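Cystathionine gamma-lyase (Saccharomyces cerevisiae, PDB 1N8P) belongs to the Cys/Met metabolism family of pyridoxal-5'-phosphate-dependent enzymes and binds pyridoxal-5'-phosphate in a fold related to that of the aminotransferases. Local coordinates at residues T180-Y185 and K297-A302; D6-K11 and T252-V257; Q259-A264 and V281-L286; L74-S77 and A81-A84. All blocks are in the same frame, centred on the assembly; numbering follows the deposited sequence.

Contact 1: residues T180-Y185 and K297-A302; sequences TFLSPY and KQHRDA. With PLP (pyridoxal-5'-phosphate), chain E.
Leu-182 brings its branched end over one face of the His-299 imidazole, the two side chains meeting at about a right angle. Its CD2 reaches His-299 CE1 at 3.6 Å, while CD1 lies above the NE2 side of the ring. Both residues are buried, and the only cross-segment packing here is carbon over a flat ring; His-299 ND1 has its polar partner outside the two segments, Leu-303 O.

The second half of the contact lies nearer solvent, where both Tyr-185 and Arg-300 are partly exposed. Arg-300 NE donates to the backbone O of Tyr-185 at 2.6 Å in a nearly straight bond (167°), with the oxygen close to the guanidinium plane; NH2 adds a weak bond to the same oxygen. The arginine chain bends at chi3 (-53°), which lets the guanidinium lie flat on the phenol ring in an offset stack, planes 7° apart and centres 4.6 Å from each other. Arg-300 CD sits over the same ring, 3.9 Å from the centroid of Tyr-185. The bond to the carbonyl oxygen and the stack together probably leave the guanidinium little freedom to turn. Beyond it, exposed Asp-301 forms a salt bridge with Arg-258.

At the other end of 180-185, the Phe-181 ring turns its edge to PLP, with O3 near the ring plane, while Thr-180 OG1 is hydrogen-bonded to Asp-178 and Ser-200. Thr-180 and Phe-181, just after strand 174-178, belong to the pyridoxal-5'-phosphate pocket of this fold-type I enzyme.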
loop_
_atom_site.group_PDB
_atom_site.type_symbol
_atom_site.label_atom_id
_atom_site.label_comp_id
_atom_site.label_asym_id
_atom_site.label_seq_id
_atom_site.Cartn_x
_atom_site.Cartn_y
_atom_site.Cartn_z
ATOM N N THR A 180 -18.763 19.285 -1.284
ATOM C CA THR A 180 -17.842 18.512 -2.149
ATOM C C THR A 180 -17.186 19.277 -3.326
ATOM O O THR A 180 -15.956 19.396 -3.394
ATOM C CB THR A 180 -18.558 17.219 -2.722
ATOM O OG1 THR A 180 -18.729 16.238 -1.676
ATOM C CG2 THR A 180 -17.749 16.603 -3.884
ATOM N N PHE A 181 -18.014 19.791 -4.235
ATOM C CA PHE A 181 -17.575 20.548 -5.424
ATOM C C PHE A 181 -16.737 21.798 -5.245
ATOM O O PHE A 181 -16.013 22.194 -6.153
ATOM C CB PHE A 181 -18.785 20.949 -6.265
ATOM C CG PHE A 181 -19.459 19.799 -6.945
ATOM C CD1 PHE A 181 -19.295 18.501 -6.476
ATOM C CD2 PHE A 181 -20.304 20.028 -8.034
ATOM C CE1 PHE A 181 -19.962 17.453 -7.075
ATOM C CE2 PHE A 181 -20.977 18.985 -8.638
ATOM C CZ PHE A 181 -20.805 17.688 -8.155
ATOM N N LEU A 182 -16.865 22.475 -4.117
ATOM C CA LEU A 182 -16.055 23.671 -3.914
ATOM C C LEU A 182 -14.866 23.348 -3.015
ATOM O O LEU A 182 -13.801 23.914 -3.195
ATOM C CB LEU A 182 -16.886 24.794 -3.304
ATOM C CG LEU A 182 -17.991 25.408 -4.174
ATOM C CD1 LEU A 182 -18.777 26.419 -3.337
ATOM C CD2 LEU A 182 -17.385 26.106 -5.397
ATOM N N SER A 183 -15.053 22.432 -2.064
ATOM C CA SER A 183 -13.987 22.006 -1.146
ATOM C C SER A 183 -13.631 22.998 -0.030
ATOM O O SER A 183 -13.788 24.195 -0.184
ATOM C CB SER A 183 -12.711 21.803 -1.899
ATOM O OG SER A 183 -12.003 23.019 -1.835
ATOM N N PRO A 184 -13.113 22.500 1.100
ATOM C CA PRO A 184 -12.750 23.424 2.174
ATOM C C PRO A 184 -12.123 24.740 1.681
ATOM O O PRO A 184 -12.469 25.801 2.143
ATOM C CB PRO A 184 -11.777 22.586 3.013
ATOM C CG PRO A 184 -12.434 21.218 2.956
ATOM C CD PRO A 184 -12.815 21.104 1.485
ATOM N N TYR A 185 -11.234 24.674 0.708
ATOM C CA TYR A 185 -10.571 25.868 0.223
ATOM C C TYR A 185 -11.471 27.036 -0.212
ATOM O O TYR A 185 -11.341 28.144 0.276
ATOM C CB TYR A 185 -9.601 25.509 -0.939
ATOM C CG TYR A 185 -8.744 26.690 -1.353
ATOM C CD1 TYR A 185 -7.893 27.299 -0.427
ATOM C CD2 TYR A 185 -8.845 27.250 -2.623
ATOM C CE1 TYR A 185 -7.171 28.434 -0.735
ATOM C CE2 TYR A 185 -8.124 28.396 -2.947
ATOM C CZ TYR A 185 -7.284 28.988 -1.980
ATOM O OH TYR A 185 -6.563 30.144 -2.236
ATOM N N LYS A 297 -20.227 36.068 -1.449
ATOM C CA LYS A 297 -20.311 36.033 0.010
ATOM C C LYS A 297 -19.971 34.671 0.607
ATOM O O LYS A 297 -19.655 34.572 1.798
ATOM C CB LYS A 297 -21.706 36.470 0.494
ATOM C CG LYS A 297 -22.877 35.896 -0.283
ATOM C CD LYS A 297 -24.211 35.972 0.484
ATOM C CE LYS A 297 -24.608 37.378 0.886
ATOM N NZ LYS A 297 -25.989 37.411 1.498
ATOM N N GLN A 298 -20.019 33.619 -0.208
ATOM C CA GLN A 298 -19.710 32.280 0.294
ATOM C C GLN A 298 -18.406 31.673 -0.250
ATOM O O GLN A 298 -17.751 30.880 0.437
ATOM C CB GLN A 298 -20.889 31.344 0.021
ATOM C CG GLN A 298 -21.881 31.330 1.155
ATOM C CD GLN A 298 -23.171 30.612 0.830
ATOM O OE1 GLN A 298 -24.000 30.409 1.715
ATOM N NE2 GLN A 298 -23.359 30.232 -0.433
ATOM N N HIS A 299 -18.035 32.069 -1.467
ATOM C CA HIS A 299 -16.849 31.592 -2.146
ATOM C C HIS A 299 -15.602 32.434 -1.922
ATOM O O HIS A 299 -15.624 33.630 -2.144
ATOM C CB HIS A 299 -17.074 31.580 -3.660
ATOM C CG HIS A 299 -18.141 30.646 -4.116
ATOM N ND1 HIS A 299 -18.091 30.008 -5.340
ATOM C CD2 HIS A 299 -19.271 30.218 -3.514
ATOM C CE1 HIS A 299 -19.144 29.219 -5.465
ATOM N NE2 HIS A 299 -19.876 29.329 -4.372
ATOM N N ARG A 300 -14.494 31.801 -1.552
ATOM C CA ARG A 300 -13.235 32.517 -1.385
ATOM C C ARG A 300 -12.824 33.214 -2.695
ATOM O O ARG A 300 -12.861 32.622 -3.779
ATOM C CB ARG A 300 -12.117 31.563 -0.994
ATOM C CG ARG A 300 -10.754 32.237 -0.937
ATOM C CD ARG A 300 -9.676 31.190 -0.705
ATOM N NE ARG A 300 -9.986 30.378 0.467
ATOM C CZ ARG A 300 -9.487 30.608 1.667
ATOM N NH1 ARG A 300 -8.653 31.622 1.827
ATOM N NH2 ARG A 300 -9.828 29.839 2.694
ATOM N N ASP A 301 -12.428 34.478 -2.579
ATOM C CA ASP A 301 -11.989 35.272 -3.714
ATOM C C ASP A 301 -12.931 35.238 -4.899
ATOM O O ASP A 301 -12.617 35.743 -5.976
ATOM C CB ASP A 301 -10.605 34.820 -4.132
ATOM C CG ASP A 301 -9.579 35.104 -3.076
ATOM O OD1 ASP A 301 -9.479 36.272 -2.674
ATOM O OD2 ASP A 301 -8.878 34.172 -2.640
ATOM N N ALA A 302 -14.102 34.668 -4.666
ATOM C CA ALA A 302 -15.143 34.531 -5.682
ATOM C C ALA A 302 -14.770 33.478 -6.740
ATOM O O ALA A 302 -15.153 33.602 -7.915
ATOM C CB ALA A 302 -15.419 35.876 -6.332
HETATM N N1 PLP E . -22.068 13.569 -3.396
HETATM C C2 PLP E . -21.529 14.379 -4.374
HETATM C C2A PLP E . -21.987 15.833 -4.332
HETATM C C3 PLP E . -20.578 13.730 -5.323
HETATM O O3 PLP E . -20.075 14.614 -6.219
HETATM C C4 PLP E . -20.270 12.340 -5.208
HETATM C C4A PLP E . -19.344 11.681 -6.191
HETATM C C5 PLP E . -20.930 11.590 -4.102
HETATM C C6 PLP E . -21.799 12.226 -3.233
HETATM C C5A PLP E . -20.548 10.113 -3.907
HETATM O O4P PLP E . -19.490 9.916 -2.987
HETATM P P PLP E . -19.042 8.463 -2.623
HETATM O O1P PLP E . -17.828 8.673 -1.871
HETATM O O2P PLP E . -18.794 7.756 -3.938
HETATM O O3P PLP E . -20.193 7.927 -1.913
#

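Contact 2: residues D6-K11 and T252-V257; sequences DKFATK and TLHLRV
Ala-9 sets its methyl group over one face of the His-254 imidazole, CB standing 3.6 Å from the ring centroid and 21° off the normal, a CH-pi contact. The arrangement is helix-helix packing, in which the first turn of the N-terminal helix 8-14 meets the first turn of the long helix 253-271. The backbones come closest at the same pair, with CA of Ala-9 6.2 Å from CA of His-254; the small alanine lets the ring fit between them. His-254 keeps CG between its backbone N and carbonyl carbon (chi1 55°), which stands the imidazole up against helix 8-14, and its NE2 makes a weak hydrogen bond back to Lys-251 O.

Phe-8 closes the contact on the neighbouring side. Its ring meets the aliphatic base of the histidine, CE2 lying 3.7 Å from His-254 CB, and it also packs edge-to-face with Tyr-185 and against Leu-67 of helix 55-67. The interface itself contains no hydrogen bond; polar ties run instead to the third subunit, whose Asp-379 is hydrogen-bonded to Lys-7 N and Thr-10 OG1, and whose Arg-327 forms a salt bridge with Asp-6. The start of the chain thus lies between its own helix 253-271 and the third subunit. At its far end the Phe-8 ring turns its edge to Leu-253, whose methyl CD2 lies near the ring plane, 3.9 Å from Phe-8 CZ.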
loop_
_atom_site.group_PDB
_atom_site.type_symbol
_atom_site.label_atom_id
_atom_site.label_comp_id
_atom_site.label_asym_id
_atom_site.label_seq_id
_atom_site.Cartn_x
_atom_site.Cartn_y
_atom_site.Cartn_z
ATOM N N ASP A 6 -3.399 30.555 11.660
ATOM C CA ASP A 6 -2.604 30.804 10.471
ATOM C C ASP A 6 -3.529 30.686 9.258
ATOM O O ASP A 6 -4.734 30.464 9.405
ATOM C CB ASP A 6 -1.503 29.762 10.392
ATOM C CG ASP A 6 -0.563 29.835 11.568
ATOM O OD1 ASP A 6 0.218 30.791 11.628
ATOM O OD2 ASP A 6 -0.603 28.958 12.446
ATOM N N LYS A 7 -2.975 30.820 8.061
ATOM C CA LYS A 7 -3.777 30.740 6.852
ATOM C C LYS A 7 -4.038 29.301 6.399
ATOM O O LYS A 7 -3.331 28.356 6.784
ATOM C CB LYS A 7 -3.086 31.512 5.749
ATOM C CG LYS A 7 -2.807 32.963 6.088
ATOM C CD LYS A 7 -4.102 33.722 6.234
ATOM C CE LYS A 7 -3.993 35.145 5.706
ATOM N NZ LYS A 7 -5.362 35.724 5.546
ATOM N N PHE A 8 -5.050 29.152 5.547
ATOM C CA PHE A 8 -5.474 27.849 5.013
ATOM C C PHE A 8 -4.376 26.917 4.516
ATOM O O PHE A 8 -4.448 25.724 4.760
ATOM C CB PHE A 8 -6.480 28.038 3.878
ATOM C CG PHE A 8 -7.053 26.761 3.384
ATOM C CD1 PHE A 8 -8.331 26.376 3.760
ATOM C CD2 PHE A 8 -6.301 25.914 2.583
ATOM C CE1 PHE A 8 -8.857 25.163 3.352
ATOM C CE2 PHE A 8 -6.812 24.710 2.169
ATOM C CZ PHE A 8 -8.093 24.325 2.552
ATOM N N ALA A 9 -3.394 27.437 3.789
ATOM C CA ALA A 9 -2.322 26.575 3.299
ATOM C C ALA A 9 -1.524 26.040 4.482
ATOM O O ALA A 9 -1.076 24.891 4.448
ATOM C CB ALA A 9 -1.406 27.338 2.347
ATOM N N THR A 10 -1.366 26.858 5.534
ATOM C CA THR A 10 -0.621 26.444 6.728
ATOM C C THR A 10 -1.380 25.360 7.479
ATOM O O THR A 10 -0.802 24.390 7.986
ATOM C CB THR A 10 -0.385 27.607 7.730
ATOM O OG1 THR A 10 0.178 28.742 7.057
ATOM C CG2 THR A 10 0.572 27.142 8.857
ATOM N N LYS A 11 -2.687 25.512 7.577
ATOM C CA LYS A 11 -3.431 24.487 8.274
ATOM C C LYS A 11 -3.386 23.187 7.488
ATOM O O LYS A 11 -3.228 22.123 8.073
ATOM C CB LYS A 11 -4.859 24.938 8.503
ATOM C CG LYS A 11 -5.014 25.846 9.723
ATOM C CD LYS A 11 -6.418 26.437 9.823
ATOM C CE LYS A 11 -6.440 27.916 9.459
ATOM N NZ LYS A 11 -7.834 28.438 9.560
ATOM N N THR A 252 -2.186 19.414 -0.816
ATOM C CA THR A 252 -2.026 20.256 -1.998
ATOM C C THR A 252 -3.387 20.799 -2.423
ATOM O O THR A 252 -3.495 21.491 -3.425
ATOM C CB THR A 252 -1.386 19.471 -3.179
ATOM O OG1 THR A 252 -1.909 18.143 -3.208
ATOM C CG2 THR A 252 0.135 19.365 -3.023
ATOM N N LEU A 253 -4.418 20.500 -1.631
ATOM C CA LEU A 253 -5.772 20.942 -1.917
ATOM C C LEU A 253 -5.844 22.402 -2.293
ATOM O O LEU A 253 -6.564 22.776 -3.232
ATOM C CB LEU A 253 -6.677 20.726 -0.711
ATOM C CG LEU A 253 -8.125 21.236 -0.724
ATOM C CD1 LEU A 253 -8.953 20.556 -1.801
ATOM C CD2 LEU A 253 -8.733 20.935 0.643
ATOM N N HIS A 254 -5.125 23.239 -1.550
ATOM C CA HIS A 254 -5.162 24.653 -1.856
ATOM C C HIS A 254 -4.458 24.963 -3.166
ATOM O O HIS A 254 -4.914 25.830 -3.913
ATOM C CB HIS A 254 -4.579 25.467 -0.711
ATOM C CG HIS A 254 -3.205 25.060 -0.335
ATOM N ND1 HIS A 254 -2.095 25.783 -0.701
ATOM C CD2 HIS A 254 -2.750 23.944 0.278
ATOM C CE1 HIS A 254 -1.011 25.119 -0.339
ATOM N NE2 HIS A 254 -1.384 23.999 0.257
ATOM N N LEU A 255 -3.357 24.286 -3.469
ATOM C CA LEU A 255 -2.708 24.562 -4.754
ATOM C C LEU A 255 -3.543 24.002 -5.923
ATOM O O LEU A 255 -3.757 24.672 -6.918
ATOM C CB LEU A 255 -1.301 23.982 -4.792
ATOM C CG LEU A 255 -0.389 24.586 -3.721
ATOM C CD1 LEU A 255 1.007 24.024 -3.866
ATOM C CD2 LEU A 255 -0.368 26.103 -3.854
ATOM N N ARG A 256 -4.034 22.783 -5.794
ATOM C CA ARG A 256 -4.846 22.190 -6.855
ATOM C C ARG A 256 -6.120 22.977 -7.124
ATOM O O ARG A 256 -6.355 23.401 -8.233
ATOM C CB ARG A 256 -5.219 20.740 -6.521
ATOM C CG ARG A 256 -4.071 19.798 -6.537
ATOM C CD ARG A 256 -4.542 18.373 -6.349
ATOM N NE ARG A 256 -4.633 17.950 -4.959
ATOM C CZ ARG A 256 -5.740 17.999 -4.235
ATOM N NH1 ARG A 256 -6.839 18.467 -4.772
ATOM N NH2 ARG A 256 -5.760 17.524 -2.996
ATOM N N VAL A 257 -6.948 23.161 -6.107
ATOM C CA VAL A 257 -8.207 23.895 -6.241
ATOM C C VAL A 257 -8.061 25.328 -6.739
ATOM O O VAL A 257 -8.945 25.867 -7.394
ATOM C CB VAL A 257 -8.915 23.923 -4.918
ATOM C CG1 VAL A 257 -10.075 24.855 -4.980
ATOM C CG2 VAL A 257 -9.372 22.517 -4.563
#

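Contact 3: residues Q259-A264 and V281-L286; sequences QAALSA and VNYPGL
Tyr-283, the first residue after strand 278-282, reaches Ala-264 of helix 253-271, so that an outermost strand of the five-stranded mixed sheet is tied to the helix preceding it in an alpha/beta arrangement. Along 281-286, Val-281 comes first and packs on Leu-271 farther down that helix and on Phe-310 of strand 307-312. Asn-282 pairs through its backbone with Ser-309. Tyr-283 then turns its side chain to the helix, CG lying anti to the backbone N (chi1 -173°), and one face of the ring lies against the main chain at Ala-264. Ala-264 O is 3.9 Å above the ring plane, over its centre, and Ala-264 CB is 3.7 Å from Tyr-283 CE1. Ala-261 and Ala-264 are small, which lets the aromatic ring approach the main chain itself.

Pro-284 and Gly-285 form the corner of a type I beta turn, closed by the 3.0 Å bond from Leu-286 N to Tyr-283 O, and Leu-286 rests on Ala-268 of the same helix. The phenol oxygen is buried beside the helix and its hydrogen bond is to Gly-305 O; Tyr-283 OH also lies 3.1 Å from Ala-261 O.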
loop_
_atom_site.group_PDB
_atom_site.type_symbol
_atom_site.label_atom_id
_atom_site.label_comp_id
_atom_site.label_asym_id
_atom_site.label_seq_id
_atom_site.Cartn_x
_atom_site.Cartn_y
_atom_site.Cartn_z
ATOM N N GLN A 259 -5.771 26.346 -8.862
ATOM C CA GLN A 259 -5.455 26.246 -10.273
ATOM C C GLN A 259 -6.663 25.788 -11.102
ATOM O O GLN A 259 -6.985 26.357 -12.138
ATOM C CB GLN A 259 -4.316 25.260 -10.431
ATOM C CG GLN A 259 -3.862 25.060 -11.848
ATOM C CD GLN A 259 -3.196 26.260 -12.366
ATOM O OE1 GLN A 259 -2.378 26.853 -11.685
ATOM N NE2 GLN A 259 -3.527 26.648 -13.585
ATOM N N ALA A 260 -7.334 24.752 -10.633
ATOM C CA ALA A 260 -8.482 24.218 -11.334
ATOM C C ALA A 260 -9.529 25.314 -11.499
ATOM O O ALA A 260 -10.245 25.360 -12.488
ATOM C CB ALA A 260 -9.051 23.020 -10.560
ATOM N N ALA A 261 -9.597 26.211 -10.529
ATOM C CA ALA A 261 -10.568 27.295 -10.565
ATOM C C ALA A 261 -10.189 28.396 -11.590
ATOM O O ALA A 261 -11.016 28.772 -12.428
ATOM C CB ALA A 261 -10.743 27.878 -9.136
ATOM N N LEU A 262 -8.965 28.926 -11.524
ATOM C CA LEU A 262 -8.553 29.940 -12.496
ATOM C C LEU A 262 -8.811 29.358 -13.890
ATOM O O LEU A 262 -9.415 29.991 -14.733
ATOM C CB LEU A 262 -7.054 30.284 -12.384
ATOM C CG LEU A 262 -6.320 30.507 -11.054
ATOM C CD1 LEU A 262 -5.041 31.154 -11.426
ATOM C CD2 LEU A 262 -7.061 31.373 -10.038
ATOM N N SER A 263 -8.372 28.133 -14.127
ATOM C CA SER A 263 -8.580 27.529 -15.422
ATOM C C SER A 263 -10.024 27.466 -15.857
ATOM O O SER A 263 -10.329 27.868 -16.962
ATOM C CB SER A 263 -7.973 26.134 -15.457
ATOM O OG SER A 263 -6.566 26.230 -15.585
ATOM N N ALA A 264 -10.904 26.961 -14.993
ATOM C CA ALA A 264 -12.340 26.834 -15.303
ATOM C C ALA A 264 -12.984 28.183 -15.560
ATOM O O ALA A 264 -13.886 28.300 -16.374
ATOM C CB ALA A 264 -13.078 26.109 -14.173
ATOM N N VAL A 281 -23.976 28.729 -20.645
ATOM C CA VAL A 281 -22.807 28.315 -19.906
ATOM C C VAL A 281 -23.081 28.504 -18.425
ATOM O O VAL A 281 -23.595 29.538 -18.016
ATOM C CB VAL A 281 -21.590 29.178 -20.291
ATOM C CG1 VAL A 281 -20.389 28.823 -19.440
ATOM C CG2 VAL A 281 -21.256 28.970 -21.762
ATOM N N ASN A 282 -22.731 27.508 -17.614
ATOM C CA ASN A 282 -22.928 27.612 -16.175
ATOM C C ASN A 282 -21.601 27.580 -15.413
ATOM O O ASN A 282 -20.884 26.599 -15.460
ATOM C CB ASN A 282 -23.802 26.467 -15.648
ATOM C CG ASN A 282 -25.105 26.321 -16.387
ATOM O OD1 ASN A 282 -25.884 27.258 -16.502
ATOM N ND2 ASN A 282 -25.358 25.131 -16.878
ATOM N N TYR A 283 -21.284 28.648 -14.697
ATOM C CA TYR A 283 -20.065 28.707 -13.895
ATOM C C TYR A 283 -20.300 29.796 -12.856
ATOM O O TYR A 283 -20.442 30.960 -13.195
ATOM C CB TYR A 283 -18.849 29.051 -14.771
ATOM C CG TYR A 283 -17.536 28.968 -14.013
ATOM C CD1 TYR A 283 -17.167 27.788 -13.361
ATOM C CD2 TYR A 283 -16.694 30.073 -13.898
ATOM C CE1 TYR A 283 -16.004 27.706 -12.607
ATOM C CE2 TYR A 283 -15.523 30.001 -13.151
ATOM C CZ TYR A 283 -15.188 28.812 -12.503
ATOM O OH TYR A 283 -14.054 28.730 -11.719
ATOM N N PRO A 284 -20.359 29.429 -11.576
ATOM C CA PRO A 284 -20.589 30.382 -10.480
ATOM C C PRO A 284 -19.603 31.553 -10.388
ATOM O O PRO A 284 -19.799 32.473 -9.591
ATOM C CB PRO A 284 -20.539 29.493 -9.233
ATOM C CG PRO A 284 -21.023 28.158 -9.718
ATOM C CD PRO A 284 -20.305 28.048 -11.072
ATOM N N GLY A 285 -18.552 31.519 -11.204
ATOM C CA GLY A 285 -17.553 32.570 -11.183
ATOM C C GLY A 285 -17.769 33.668 -12.209
ATOM O O GLY A 285 -17.011 34.653 -12.289
ATOM N N LEU A 286 -18.795 33.503 -13.023
ATOM C CA LEU A 286 -19.085 34.512 -14.015
ATOM C C LEU A 286 -20.046 35.524 -13.381
ATOM O O LEU A 286 -21.142 35.158 -12.980
ATOM C CB LEU A 286 -19.701 33.857 -15.244
ATOM C CG LEU A 286 -18.754 32.969 -16.048
ATOM C CD1 LEU A 286 -19.464 32.374 -17.268
ATOM C CD2 LEU A 286 -17.611 33.817 -16.512
#

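Contact 4: residues L74-S77 and A81-A84; sequences LAFS and ATTA
The hydroxyl oxygen of Thr-82 touches Phe-76 on one hand and is hydrogen-bonded to the backbone O of Ser-78 on the other. OG1 lies anti to its own carbonyl carbon (chi1 -63°), directed back toward the start of helix 79-88, and comes within 3.4 Å of Phe-76 CB, meeting the ring obliquely near CD1. The two side chains cross at about a right angle, with Thr-82 CB 3.9 Å from Phe-76 CD1.

Ala-81 fills the angle between strand and helix. Its methyl CB packs on Phe-76 CB at 4.1 Å and on Ser-77 CB at 4.2 Å, while Gly-235 of the second subunit lies against it. Ser-77 OG is hydrogen-bonded across the subunit interface to Ser-77 OG of that same second subunit. Phe-76 and Thr-82 both pack on Leu-216 of the adjacent strand, and Phe-76 also on Gln-231.

No hydrogen bond links the two segments: they meet by packing, and their hydroxyls bond to partners outside them. The bonds from Thr-82 OG1 to Ser-78 O and from Ala-81 N to Ser-78 OG tie the helix start to Ser-78, consistent with a defined position for Ser-78, Gly-79 and Ser-80 of the pyridoxal-5'-phosphate pocket; Gly-79 and Ser-80 are hydrogen-bonded to PLP.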
loop_
_atom_site.group_PDB
_atom_site.type_symbol
_atom_site.label_atom_id
_atom_site.label_comp_id
_atom_site.label_asym_id
_atom_site.label_seq_id
_atom_site.Cartn_x
_atom_site.Cartn_y
_atom_site.Cartn_z
ATOM N N LEU A 74 -15.222 13.669 11.075
ATOM C CA LEU A 74 -15.481 12.219 11.119
ATOM C C LEU A 74 -15.423 11.627 9.705
ATOM O O LEU A 74 -16.145 12.059 8.820
ATOM C CB LEU A 74 -16.868 11.918 11.722
ATOM C CG LEU A 74 -17.145 12.225 13.193
ATOM C CD1 LEU A 74 -18.589 11.900 13.454
ATOM C CD2 LEU A 74 -16.244 11.407 14.116
ATOM N N ALA A 75 -14.567 10.642 9.482
ATOM C CA ALA A 75 -14.489 10.073 8.153
ATOM C C ALA A 75 -15.300 8.814 8.128
ATOM O O ALA A 75 -15.579 8.240 9.168
ATOM C CB ALA A 75 -13.074 9.782 7.795
ATOM N N PHE A 76 -15.711 8.417 6.931
ATOM C CA PHE A 76 -16.493 7.198 6.720
ATOM C C PHE A 76 -16.102 6.549 5.378
ATOM O O PHE A 76 -15.360 7.140 4.582
ATOM C CB PHE A 76 -17.997 7.502 6.726
ATOM C CG PHE A 76 -18.499 8.112 8.016
ATOM C CD1 PHE A 76 -18.530 9.498 8.182
ATOM C CD2 PHE A 76 -18.957 7.299 9.060
ATOM C CE1 PHE A 76 -19.010 10.067 9.370
ATOM C CE2 PHE A 76 -19.444 7.861 10.254
ATOM C CZ PHE A 76 -19.470 9.245 10.409
ATOM N N SER A 77 -16.597 5.337 5.133
ATOM C CA SER A 77 -16.305 4.602 3.903
ATOM C C SER A 77 -16.536 5.424 2.642
ATOM O O SER A 77 -15.729 5.431 1.738
ATOM C CB SER A 77 -17.182 3.378 3.833
ATOM O OG SER A 77 -17.175 2.670 5.056
ATOM N N ALA A 81 -21.966 6.808 2.829
ATOM C CA ALA A 81 -22.017 6.279 4.182
ATOM C C ALA A 81 -22.180 7.425 5.177
ATOM O O ALA A 81 -22.804 7.261 6.224
ATOM C CB ALA A 81 -20.739 5.517 4.473
ATOM N N THR A 82 -21.615 8.577 4.814
ATOM C CA THR A 82 -21.623 9.797 5.616
ATOM C C THR A 82 -22.998 10.446 5.620
ATOM O O THR A 82 -23.399 11.091 6.599
ATOM C CB THR A 82 -20.582 10.804 5.074
ATOM O OG1 THR A 82 -19.276 10.234 5.190
ATOM C CG2 THR A 82 -20.609 12.085 5.842
ATOM N N THR A 83 -23.718 10.293 4.519
ATOM C CA THR A 83 -25.059 10.843 4.414
ATOM C C THR A 83 -25.951 9.873 5.158
ATOM O O THR A 83 -26.952 10.253 5.765
ATOM C CB THR A 83 -25.513 10.887 2.954
ATOM O OG1 THR A 83 -24.767 11.890 2.250
ATOM C CG2 THR A 83 -26.990 11.176 2.862
ATOM N N ALA A 84 -25.556 8.604 5.102
ATOM C CA ALA A 84 -26.305 7.530 5.733
ATOM C C ALA A 84 -26.308 7.616 7.240
ATOM O O ALA A 84 -27.347 7.431 7.868
ATOM C CB ALA A 84 -25.759 6.171 5.294
#

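In the fold
Contacts 1, 2 and 3 form a connected group, whereas contact 4 stands apart. The centre of contact 1 is about 12 Å from those of contacts 2 and 3; it meets contact 2 where Tyr-185 packs on His-254 and Val-257, and contact 3 where His-299 reaches Pro-284. Contacts 2 and 3 share helix 253-271. The centres of contacts 4 and 1 are about 22 Å apart, contact 4 lying on strand 72-76, outermost within this chain in the seven-stranded sheet. Along the chain, contact 4 closes before contact 1 opens, contacts 1 and 2 interleave, and both segments of contact 3 fall between those of contact 1. Contacts 1 and 4 supply pocket residues, or adjoin them, from separate places around pyridoxal-5'-phosphate.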